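Local atomic coordinates of beta-lactamase (Sebaldella termitidis, PDB entry 6N1N), a protein that probably hydrolyses beta-lactam antibiotics to substituted beta-amino acids, as a class D beta-lactamase, and so is linked to antibiotic resistance. Residues 182-187 with 238-243; 25-30 with 244-249; 156-161 with 206-211; 33-38 with 150-155. All blocks are in the same frame, centred on the assembly; numbering follows the deposited sequence.

Overall arrangement
All four contacts pack a helix or its end onto one mixed, largely antiparallel beta sheet. Interactions 1 and 2 both use helix 228-245; interaction 2 also takes in the turn after it. Interactions 3 and 4 share helix 147-159, on the opposite face of the sheet. Interactions 1 and 2 are buried and joined by apolar groups. Interactions 3 and 4 are partly buried, and each has an acid at an aromatic edge; in interaction 3 a water bridges the two segments. Strands 184-195 and 198-209 are neighbours, so interactions 1 and 3 meet through backbone bonds. Strands 22-29 and 34-37 join interactions 2 and 4 likewise.

Interaction 1: residues 182-187 with 238-243; sequences PEYTLR and LTMMAF
Tyr184 and Met240 make the tight part of this contact. Met240 is a selenomethionine, and its terminal methyl CE comes to 3.2 Å from Tyr184 OH. Met240 CE also lies 3.5 Å from Tyr184 CZ. It approaches the oxygen end of the ring at a slant. Met240 gets there by bending its chain at chi2 (-57°) and chi3 (-87°). Its first bond does not aim at the strand, but the bends bring the methyl across. Tyr184 OH is hydrogen-bonded to Glu179 OE2. The contact belongs to the alpha/beta part of the penicillin-recognising fold, where C-terminal helix 228-245 lies against the central sheet. The axes of strand 184-187 and helix 238-243 stay 12.5 Å apart, so side chains alone bridge the gap. Deeper in, the fit is looser. Leu186 CD2 lies 4.1 Å from Met240 SE, and the two side chains cross obliquely. The other methyl of Leu186, CD1, reaches the edge of the Phe243 ring near its plane, at 4.4 Å from Phe243 CE2. Phe243 also packs edge-to-face with Phe216 of strand 212-222. Leu186 and Phe243 are buried, whereas Tyr184 is partly open to solvent. Ile249, from the tail after the helix, covers both Tyr184 and Met240.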
# COMPACT_ATOMS: atom_id res chain seq x y z
N PRO A 182 -16.73 -3.13 -15.25
CA PRO A 182 -16.44 -4.00 -16.39
C PRO A 182 -15.11 -3.69 -17.08
O PRO A 182 -14.58 -4.56 -17.79
CB PRO A 182 -17.65 -3.78 -17.32
CG PRO A 182 -18.74 -3.34 -16.40
CD PRO A 182 -18.04 -2.44 -15.41
N GLU A 183 -14.57 -2.49 -16.89
CA GLU A 183 -13.31 -2.08 -17.51
C GLU A 183 -12.08 -2.54 -16.72
O GLU A 183 -11.04 -2.87 -17.31
CB GLU A 183 -13.31 -0.55 -17.63
CG GLU A 183 -12.12 -0.00 -18.40
CD GLU A 183 -12.07 1.51 -18.43
OE1 GLU A 183 -12.90 2.16 -17.78
OE2 GLU A 183 -11.17 2.06 -19.11
N TYR A 184 -12.14 -2.51 -15.39
CA TYR A 184 -10.93 -2.72 -14.60
C TYR A 184 -11.29 -3.22 -13.22
O TYR A 184 -12.39 -2.99 -12.73
CB TYR A 184 -10.12 -1.42 -14.46
CG TYR A 184 -10.83 -0.28 -13.78
CD1 TYR A 184 -10.92 -0.20 -12.41
CD2 TYR A 184 -11.38 0.75 -14.53
CE1 TYR A 184 -11.57 0.87 -11.80
CE2 TYR A 184 -12.01 1.82 -13.94
CZ TYR A 184 -12.11 1.88 -12.58
OH TYR A 184 -12.76 2.96 -12.00
N THR A 185 -10.31 -3.88 -12.59
CA THR A 185 -10.36 -4.27 -11.19
C THR A 185 -9.18 -3.59 -10.52
O THR A 185 -8.03 -3.85 -10.88
CB THR A 185 -10.27 -5.78 -10.99
OG1 THR A 185 -11.36 -6.40 -11.66
CG2 THR A 185 -10.32 -6.15 -9.52
N LEU A 186 -9.48 -2.72 -9.57
CA LEU A 186 -8.49 -1.93 -8.87
C LEU A 186 -8.27 -2.47 -7.47
O LEU A 186 -9.22 -2.64 -6.70
CB LEU A 186 -8.96 -0.48 -8.83
CG LEU A 186 -8.14 0.49 -7.99
CD1 LEU A 186 -6.72 0.67 -8.61
CD2 LEU A 186 -8.87 1.83 -7.84
N ARG A 187 -7.01 -2.71 -7.13
CA ARG A 187 -6.58 -3.02 -5.77
C ARG A 187 -5.64 -1.91 -5.34
O ARG A 187 -4.56 -1.74 -5.91
CB ARG A 187 -5.88 -4.38 -5.71
CG ARG A 187 -6.78 -5.53 -6.02
CD ARG A 187 -6.00 -6.81 -6.25
NE ARG A 187 -6.88 -7.97 -6.38
CZ ARG A 187 -7.41 -8.41 -7.52
NH1 ARG A 187 -7.15 -7.78 -8.65
NH2 ARG A 187 -8.20 -9.48 -7.50
N LEU A 238 -6.02 11.43 -8.14
CA LEU A 238 -4.76 11.71 -8.82
C LEU A 238 -4.24 10.47 -9.54
O LEU A 238 -3.77 10.55 -10.68
CB LEU A 238 -3.73 12.20 -7.79
CG LEU A 238 -2.35 12.62 -8.30
CD1 LEU A 238 -1.66 13.49 -7.25
CD2 LEU A 238 -1.43 11.45 -8.66
N THR A 239 -4.29 9.32 -8.87
CA THR A 239 -3.86 8.07 -9.47
C THR A 239 -4.69 7.76 -10.72
O THR A 239 -4.14 7.37 -11.77
CB THR A 239 -3.95 6.96 -8.42
OG1 THR A 239 -3.22 7.37 -7.25
CG2 THR A 239 -3.38 5.66 -8.91
N MSE A 240 -6.01 7.95 -10.63
CA MSE A 240 -6.88 7.66 -11.78
C MSE A 240 -6.60 8.60 -12.92
O MSE A 240 -6.65 8.20 -14.09
CB MSE A 240 -8.37 7.75 -11.40
CG MSE A 240 -8.77 6.87 -10.21
SE MSE A 240 -8.39 4.96 -10.44
CE MSE A 240 -10.05 4.47 -11.36
N MSE A 241 -6.30 9.86 -12.60
CA MSE A 241 -5.90 10.82 -13.64
C MSE A 241 -4.63 10.39 -14.36
O MSE A 241 -4.54 10.51 -15.59
CB MSE A 241 -5.74 12.23 -13.05
CG MSE A 241 -7.07 12.83 -12.71
SE MSE A 241 -6.81 14.48 -11.69
CE MSE A 241 -5.34 15.14 -12.70
N ALA A 242 -3.63 9.91 -13.61
CA ALA A 242 -2.43 9.38 -14.23
C ALA A 242 -2.76 8.21 -15.14
O ALA A 242 -2.24 8.14 -16.26
CB ALA A 242 -1.42 8.96 -13.16
N PHE A 243 -3.62 7.28 -14.69
CA PHE A 243 -4.00 6.17 -15.55
C PHE A 243 -4.66 6.66 -16.84
O PHE A 243 -4.36 6.16 -17.94
CB PHE A 243 -4.98 5.21 -14.84
CG PHE A 243 -4.41 4.48 -13.64
CD1 PHE A 243 -3.06 4.25 -13.47
CD2 PHE A 243 -5.29 3.99 -12.67
CE1 PHE A 243 -2.60 3.55 -12.34
CE2 PHE A 243 -4.81 3.30 -11.56
CZ PHE A 243 -3.46 3.08 -11.41

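Interaction 2: residues 25-30 with 244-249; sequences VTIYDY and RELGII
Ile27 of strand 25-29 meets Leu246 and Ile248, which flank the glycine of a Schellman motif at the end of helix 228-245. Gly247 has left the helix with a positive phi of 74°. Gly247 N bonds back to Arg244 O at 3.1 Å. Ile248 N probably bonds to Phe243 O, which completes the motif. The turn swings the chain aside and brings Leu246 and Ile248 to the same strand residue. Ile27 and Leu246 meet end-on, methyl to methyl. The long branch of Ile27 carries CD1 to Leu246, and Leu246 offers its own CD1. The short branch of Ile27 serves the second partner. Chi1 of -68° sets CG1 beside the backbone N and leaves CG2 anti to it, and this methyl meets Ile248 at CD1. The two branches of one isoleucine therefore receive one side chain each. All three residues direct their first side-chain bond at the other segment. The joint is wholly apolar. Ile27 also packs on Phe243 of the helix and on Phe216 of strand 212-222, so it belongs to the hydrophobic layer between sheet and C-terminal helix. Leu246, by contrast, is partly exposed. The two meetings differ in closeness: Ile27 CG2 lies 4.4 Å from Ile248 CD1, while Ile27 CD1 comes to 3.5 Å from Leu246 CD1.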
# COMPACT_ATOMS: atom_id res chain seq x y z
N VAL A 25 4.63 9.63 -9.02
CA VAL A 25 3.87 8.45 -9.40
C VAL A 25 4.81 7.55 -10.19
O VAL A 25 5.54 8.01 -11.07
CB VAL A 25 2.64 8.81 -10.24
CG1 VAL A 25 3.02 9.65 -11.42
CG2 VAL A 25 1.93 7.55 -10.72
N THR A 26 4.83 6.28 -9.81
CA THR A 26 5.60 5.23 -10.48
C THR A 26 4.63 4.12 -10.86
O THR A 26 3.84 3.68 -10.03
CB THR A 26 6.71 4.69 -9.54
OG1 THR A 26 7.54 5.78 -9.12
CG2 THR A 26 7.56 3.63 -10.23
N ILE A 27 4.72 3.65 -12.11
CA ILE A 27 3.85 2.60 -12.62
C ILE A 27 4.72 1.58 -13.35
O ILE A 27 5.69 1.95 -14.03
CB ILE A 27 2.77 3.20 -13.53
CG1 ILE A 27 1.79 4.05 -12.72
CG2 ILE A 27 2.00 2.10 -14.28
CD1 ILE A 27 0.97 4.99 -13.57
N TYR A 28 4.37 0.31 -13.21
CA TYR A 28 5.00 -0.77 -13.95
C TYR A 28 3.94 -1.50 -14.77
O TYR A 28 2.99 -2.06 -14.21
CB TYR A 28 5.71 -1.75 -13.03
CG TYR A 28 6.41 -2.88 -13.75
CD1 TYR A 28 7.58 -2.65 -14.45
CD2 TYR A 28 5.92 -4.16 -13.70
CE1 TYR A 28 8.23 -3.68 -15.11
CE2 TYR A 28 6.56 -5.21 -14.34
CZ TYR A 28 7.72 -4.97 -15.04
OH TYR A 28 8.38 -5.99 -15.69
N ASP A 29 4.11 -1.46 -16.08
CA ASP A 29 3.33 -2.19 -17.06
C ASP A 29 3.87 -3.62 -17.12
O ASP A 29 4.99 -3.85 -17.58
CB ASP A 29 3.42 -1.43 -18.38
CG ASP A 29 2.79 -2.15 -19.56
OD1 ASP A 29 2.63 -3.37 -19.51
OD2 ASP A 29 2.49 -1.47 -20.57
N TYR A 30 3.08 -4.58 -16.65
CA TYR A 30 3.54 -5.94 -16.44
C TYR A 30 3.76 -6.69 -17.74
O TYR A 30 4.81 -7.33 -17.94
CB TYR A 30 2.51 -6.66 -15.56
CG TYR A 30 2.85 -8.09 -15.23
CD1 TYR A 30 3.75 -8.39 -14.23
CD2 TYR A 30 2.25 -9.13 -15.90
CE1 TYR A 30 4.07 -9.72 -13.92
CE2 TYR A 30 2.54 -10.45 -15.59
CZ TYR A 30 3.45 -10.73 -14.61
OH TYR A 30 3.74 -12.03 -14.34
N ARG A 244 -5.58 7.63 -16.74
CA ARG A 244 -6.23 8.15 -17.94
C ARG A 244 -5.24 8.84 -18.85
O ARG A 244 -5.31 8.71 -20.07
CB ARG A 244 -7.38 9.10 -17.55
CG ARG A 244 -8.57 8.32 -16.96
CD ARG A 244 -9.84 9.16 -16.82
NE ARG A 244 -9.66 10.20 -15.82
CZ ARG A 244 -10.03 10.10 -14.53
NH1 ARG A 244 -10.62 9.01 -14.07
NH2 ARG A 244 -9.79 11.11 -13.72
N GLU A 245 -4.30 9.59 -18.27
CA GLU A 245 -3.28 10.24 -19.09
C GLU A 245 -2.48 9.22 -19.90
O GLU A 245 -2.15 9.46 -21.07
CB GLU A 245 -2.36 11.07 -18.19
CG GLU A 245 -1.14 11.65 -18.88
CD GLU A 245 -1.50 12.69 -19.91
OE1 GLU A 245 -2.37 13.55 -19.61
OE2 GLU A 245 -0.89 12.65 -21.00
N LEU A 246 -2.23 8.06 -19.32
CA LEU A 246 -1.44 7.01 -19.95
C LEU A 246 -2.27 6.06 -20.81
O LEU A 246 -1.71 5.11 -21.37
CB LEU A 246 -0.70 6.19 -18.88
CG LEU A 246 0.35 6.99 -18.10
CD1 LEU A 246 0.81 6.26 -16.86
CD2 LEU A 246 1.55 7.32 -18.97
N GLY A 247 -3.58 6.28 -20.92
CA GLY A 247 -4.45 5.40 -21.68
C GLY A 247 -4.76 4.08 -21.01
O GLY A 247 -5.28 3.18 -21.68
N ILE A 248 -4.45 3.93 -19.73
CA ILE A 248 -4.69 2.68 -19.02
C ILE A 248 -6.19 2.47 -18.79
O ILE A 248 -6.69 1.34 -18.94
CB ILE A 248 -3.90 2.66 -17.70
CG1 ILE A 248 -2.40 2.51 -17.99
CG2 ILE A 248 -4.40 1.52 -16.81
CD1 ILE A 248 -1.50 2.82 -16.78
N ILE A 249 -6.92 3.52 -18.42
CA ILE A 249 -8.38 3.49 -18.38
C ILE A 249 -8.92 4.70 -19.12
O ILE A 249 -8.21 5.67 -19.39
CB ILE A 249 -8.94 3.46 -16.93
CG1 ILE A 249 -8.58 4.75 -16.20
CG2 ILE A 249 -8.42 2.23 -16.18
CD1 ILE A 249 -9.03 4.78 -14.74

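Interaction 3: residues 156-161 with 206-211; sequences NLYEEK and YIEAKE
Tyr158 and Tyr206 make an aromatic contact, backed by a water bridge, where the last turn of helix 147-159 meets strand 198-209 of the central sheet. The two rings form an offset edge-to-face pair. The edge of Tyr158 is turned to the face of Tyr206, with planes at 73° and ring centroids 5.3 Å apart. The closest carbons are Tyr158 CD1 and Tyr206 CE1, at 3.7 Å. Tyr158 CG stands opposite the backbone N (chi1 176°), which brings the ring to Tyr206. Beyond the ring pair lies Glu208. Glu208 OE2 lies near the plane of the Tyr158 ring, at its edge, 3.8 Å from Tyr158 CE1. A water completes the link: it lies 2.6 Å from Tyr158 OH and donates to Glu208 OE2 at 2.8 Å. The other carboxylate oxygen, OE1, is held in a salt bridge with Arg187 of the neighbouring strand. Tyr30 adds a further edge-to-face pair with Tyr158. Right after this turn the helix closes with a Schellman motif. Glu160 takes the positive phi, and Lys161 N bonds to Asn156 O. Such a helix laid on the sheet is part of the alpha/beta architecture of class D beta-lactamases.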
# COMPACT_ATOMS: atom_id res chain seq x y z
N ASN A 156 5.61 -9.55 -6.93
CA ASN A 156 5.81 -10.86 -6.32
C ASN A 156 4.53 -11.39 -5.68
O ASN A 156 4.29 -12.59 -5.69
CB ASN A 156 6.95 -10.79 -5.30
CG ASN A 156 8.31 -10.85 -5.95
OD1 ASN A 156 8.52 -11.62 -6.88
ND2 ASN A 156 9.23 -10.03 -5.49
N LEU A 157 3.72 -10.52 -5.07
CA LEU A 157 2.42 -10.94 -4.56
C LEU A 157 1.53 -11.43 -5.70
O LEU A 157 0.95 -12.54 -5.64
CB LEU A 157 1.78 -9.78 -3.77
CG LEU A 157 0.52 -9.98 -2.93
CD1 LEU A 157 0.13 -8.71 -2.13
CD2 LEU A 157 -0.66 -10.43 -3.74
N TYR A 158 1.41 -10.62 -6.75
CA TYR A 158 0.60 -10.99 -7.91
C TYR A 158 1.05 -12.32 -8.51
O TYR A 158 0.21 -13.16 -8.86
CB TYR A 158 0.66 -9.87 -8.94
CG TYR A 158 -0.07 -10.21 -10.22
CD1 TYR A 158 -1.45 -10.18 -10.28
CD2 TYR A 158 0.63 -10.56 -11.36
CE1 TYR A 158 -2.14 -10.50 -11.45
CE2 TYR A 158 -0.03 -10.87 -12.52
CZ TYR A 158 -1.42 -10.83 -12.57
OH TYR A 158 -2.06 -11.15 -13.75
N GLU A 159 2.35 -12.51 -8.68
CA GLU A 159 2.89 -13.76 -9.23
C GLU A 159 2.86 -14.90 -8.23
O GLU A 159 3.13 -16.05 -8.60
CB GLU A 159 4.31 -13.52 -9.73
CG GLU A 159 4.34 -12.71 -11.02
CD GLU A 159 5.75 -12.48 -11.56
OE1 GLU A 159 6.72 -12.65 -10.79
OE2 GLU A 159 5.86 -12.15 -12.76
N GLU A 160 2.52 -14.60 -6.97
CA GLU A 160 2.49 -15.57 -5.87
C GLU A 160 3.84 -16.27 -5.68
O GLU A 160 3.92 -17.48 -5.46
CB GLU A 160 1.33 -16.56 -6.05
CG GLU A 160 0.03 -15.81 -6.26
CD GLU A 160 -1.25 -16.58 -6.02
OE1 GLU A 160 -1.21 -17.76 -5.62
OE2 GLU A 160 -2.30 -15.97 -6.26
N LYS A 161 4.91 -15.47 -5.72
CA LYS A 161 6.27 -15.98 -5.59
C LYS A 161 6.69 -16.23 -4.15
O LYS A 161 7.65 -17.00 -3.92
CB LYS A 161 7.25 -15.00 -6.22
CG LYS A 161 7.22 -14.95 -7.76
CD LYS A 161 7.57 -16.29 -8.38
CE LYS A 161 8.44 -16.12 -9.62
NZ LYS A 161 7.74 -15.39 -10.71
N TYR A 206 -2.31 -2.33 -7.56
CA TYR A 206 -2.24 -2.67 -8.97
C TYR A 206 -3.65 -2.68 -9.53
O TYR A 206 -4.63 -2.91 -8.82
CB TYR A 206 -1.51 -4.00 -9.22
CG TYR A 206 -2.09 -5.32 -8.71
CD1 TYR A 206 -2.96 -6.08 -9.49
CD2 TYR A 206 -1.68 -5.85 -7.50
CE1 TYR A 206 -3.42 -7.32 -9.05
CE2 TYR A 206 -2.18 -7.10 -7.04
CZ TYR A 206 -3.05 -7.82 -7.82
OH TYR A 206 -3.51 -9.07 -7.40
N ILE A 207 -3.73 -2.42 -10.83
CA ILE A 207 -4.98 -2.36 -11.55
C ILE A 207 -4.90 -3.33 -12.71
O ILE A 207 -3.93 -3.32 -13.48
CB ILE A 207 -5.30 -0.93 -12.02
CG1 ILE A 207 -6.72 -0.90 -12.62
CG2 ILE A 207 -4.27 -0.36 -13.02
CD1 ILE A 207 -7.26 0.54 -12.89
N GLU A 208 -5.92 -4.18 -12.82
CA GLU A 208 -6.10 -5.11 -13.94
C GLU A 208 -6.96 -4.42 -14.99
O GLU A 208 -8.12 -4.09 -14.73
CB GLU A 208 -6.76 -6.40 -13.45
CG GLU A 208 -5.89 -7.18 -12.46
CD GLU A 208 -6.53 -8.38 -11.78
OE1 GLU A 208 -7.74 -8.35 -11.48
OE2 GLU A 208 -5.79 -9.38 -11.51
N ALA A 209 -6.39 -4.22 -16.18
CA ALA A 209 -7.05 -3.47 -17.24
C ALA A 209 -6.36 -3.79 -18.55
O ALA A 209 -5.15 -4.05 -18.57
CB ALA A 209 -7.00 -1.97 -16.98
N LYS A 210 -7.12 -3.75 -19.64
CA LYS A 210 -6.55 -3.79 -21.00
C LYS A 210 -5.73 -5.05 -21.24
O LYS A 210 -4.65 -4.99 -21.83
CB LYS A 210 -5.70 -2.55 -21.28
CG LYS A 210 -6.47 -1.23 -21.27
CD LYS A 210 -5.60 -0.09 -21.78
CE LYS A 210 -5.51 -0.09 -23.30
NZ LYS A 210 -4.46 0.85 -23.79
N GLU A 211 -6.24 -6.19 -20.78
CA GLU A 211 -5.52 -7.46 -20.85
C GLU A 211 -4.09 -7.29 -20.37
O GLU A 211 -3.13 -7.74 -20.99
CB GLU A 211 -5.57 -8.04 -22.27
CG GLU A 211 -6.95 -8.58 -22.67
CD GLU A 211 -6.97 -9.23 -24.05
OE1 GLU A 211 -6.75 -8.51 -25.05
OE2 GLU A 211 -7.19 -10.46 -24.13
O HOH W 1 -4.59 -10.52 -13.81

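Interaction 4: residues 33-38 with 150-155; sequences KIWIYS and QIDFLI
Trp35 has chi1 at -74° and chi2 at 91°, and this carries its six-membered ring to Ile151. Ile151 answers with its short branch: the methyl CG2, anti to the backbone N, is the group that meets the indole. The contact joins strand 34-37, near the edge of the beta sheet, to helix 147-159 in the alpha/beta fold of the penicillin-recognising enzymes. The strand starts at a G1 beta bulge, where Lys33 and Ile34 lie opposite Asp29. The side chains of Trp35 and Ile151 lie alongside each other, pointing opposite ways. Ile151 CG2 comes to 3.6 Å from Trp35 CH2, and the end methyl Ile151 CD1 lies 3.9 Å from Trp35 CZ3. Asp152, the next residue on the helix, comes to the indole edge. Its carboxylate is turned 70° from the ring plane, and Asp152 OD1 stays 4.1 Å from Trp35 CZ2. This is a loose approach, without a hydrogen bond between the two groups. Ile151 is buried and also rests on Phe215 and Ala217 of strand 212-222, while Trp35 is partly exposed. The ring of Tyr28 packs against the indole too. One indole face carries Tyr37 OH, 3.4 Å above the Trp35 ring plane, away from the ring centre.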
# COMPACT_ATOMS: atom_id res chain seq x y z
N LYS A 33 6.63 -4.97 -19.60
CA LYS A 33 7.81 -4.72 -18.77
C LYS A 33 8.33 -3.29 -18.95
O LYS A 33 9.49 -3.05 -19.30
CB LYS A 33 8.90 -5.76 -19.06
CG LYS A 33 8.42 -7.18 -18.94
CD LYS A 33 9.60 -8.16 -19.03
CE LYS A 33 9.18 -9.59 -18.75
NZ LYS A 33 8.39 -10.15 -19.85
N ILE A 34 7.45 -2.32 -18.69
CA ILE A 34 7.81 -0.91 -18.83
C ILE A 34 7.62 -0.19 -17.50
O ILE A 34 6.53 -0.22 -16.91
CB ILE A 34 6.98 -0.22 -19.93
CG1 ILE A 34 7.28 -0.87 -21.29
CG2 ILE A 34 7.27 1.26 -19.98
CD1 ILE A 34 6.37 -0.40 -22.39
N TRP A 35 8.70 0.49 -17.05
CA TRP A 35 8.64 1.39 -15.91
C TRP A 35 8.31 2.80 -16.38
O TRP A 35 8.97 3.33 -17.28
CB TRP A 35 9.98 1.40 -15.15
CG TRP A 35 10.23 0.17 -14.34
CD1 TRP A 35 10.87 -0.96 -14.75
CD2 TRP A 35 9.85 -0.07 -12.98
NE1 TRP A 35 10.91 -1.89 -13.75
CE2 TRP A 35 10.28 -1.38 -12.65
CE3 TRP A 35 9.18 0.68 -12.00
CZ2 TRP A 35 10.10 -1.92 -11.39
CZ3 TRP A 35 8.99 0.13 -10.76
CH2 TRP A 35 9.45 -1.16 -10.45
N ILE A 36 7.30 3.40 -15.75
CA ILE A 36 6.87 4.77 -16.03
C ILE A 36 7.10 5.60 -14.77
O ILE A 36 6.52 5.30 -13.71
CB ILE A 36 5.39 4.82 -16.42
CG1 ILE A 36 5.10 3.93 -17.62
CG2 ILE A 36 4.97 6.23 -16.74
CD1 ILE A 36 3.68 3.44 -17.66
N TYR A 37 7.90 6.67 -14.90
CA TYR A 37 8.21 7.53 -13.77
C TYR A 37 7.80 8.97 -14.02
O TYR A 37 8.09 9.52 -15.09
CB TYR A 37 9.70 7.56 -13.46
CG TYR A 37 10.37 6.25 -13.20
CD1 TYR A 37 10.28 5.66 -11.96
CD2 TYR A 37 11.15 5.63 -14.18
CE1 TYR A 37 10.92 4.46 -11.70
CE2 TYR A 37 11.80 4.43 -13.93
CZ TYR A 37 11.67 3.86 -12.69
OH TYR A 37 12.32 2.69 -12.41
N SER A 38 7.17 9.61 -13.03
CA SER A 38 7.11 11.08 -13.08
C SER A 38 8.41 11.68 -12.59
O SER A 38 8.80 12.78 -13.01
CB SER A 38 5.93 11.62 -12.27
OG SER A 38 6.04 11.37 -10.87
N GLN A 150 7.89 -0.98 -3.19
CA GLN A 150 6.48 -1.32 -3.06
C GLN A 150 6.02 -2.11 -4.27
O GLN A 150 5.37 -3.14 -4.15
CB GLN A 150 5.61 -0.07 -2.92
CG GLN A 150 5.75 0.68 -1.62
CD GLN A 150 4.72 0.30 -0.59
OE1 GLN A 150 4.13 -0.79 -0.61
NE2 GLN A 150 4.51 1.21 0.35
N ILE A 151 6.37 -1.62 -5.46
CA ILE A 151 5.94 -2.27 -6.69
C ILE A 151 6.57 -3.65 -6.80
O ILE A 151 5.90 -4.61 -7.20
CB ILE A 151 6.28 -1.38 -7.90
CG1 ILE A 151 5.29 -0.20 -7.95
CG2 ILE A 151 6.27 -2.20 -9.19
CD1 ILE A 151 5.66 0.90 -8.90
N ASP A 152 7.85 -3.79 -6.48
CA ASP A 152 8.47 -5.10 -6.64
C ASP A 152 7.81 -6.11 -5.71
O ASP A 152 7.57 -7.26 -6.10
CB ASP A 152 9.98 -5.00 -6.43
CG ASP A 152 10.71 -4.59 -7.74
OD1 ASP A 152 10.34 -5.09 -8.84
OD2 ASP A 152 11.62 -3.74 -7.70
N PHE A 153 7.43 -5.67 -4.50
CA PHE A 153 6.71 -6.52 -3.57
C PHE A 153 5.33 -6.90 -4.12
O PHE A 153 4.91 -8.06 -4.04
CB PHE A 153 6.59 -5.80 -2.22
CG PHE A 153 5.46 -6.30 -1.35
CD1 PHE A 153 5.57 -7.49 -0.66
CD2 PHE A 153 4.29 -5.59 -1.27
CE1 PHE A 153 4.50 -7.94 0.11
CE2 PHE A 153 3.23 -6.04 -0.52
CZ PHE A 153 3.33 -7.20 0.17
N LEU A 154 4.64 -5.94 -4.72
CA LEU A 154 3.31 -6.19 -5.26
C LEU A 154 3.36 -7.13 -6.47
O LEU A 154 2.47 -7.94 -6.63
CB LEU A 154 2.63 -4.89 -5.62
CG LEU A 154 2.24 -4.00 -4.44
CD1 LEU A 154 1.98 -2.59 -4.88
CD2 LEU A 154 1.01 -4.56 -3.73
N ILE A 155 4.41 -7.02 -7.31
CA ILE A 155 4.56 -7.96 -8.43
C ILE A 155 4.74 -9.38 -7.91
O ILE A 155 4.15 -10.34 -8.44
CB ILE A 155 5.75 -7.54 -9.32
CG1 ILE A 155 5.49 -6.20 -10.01
CG2 ILE A 155 6.03 -8.59 -10.38
CD1 ILE A 155 6.72 -5.58 -10.62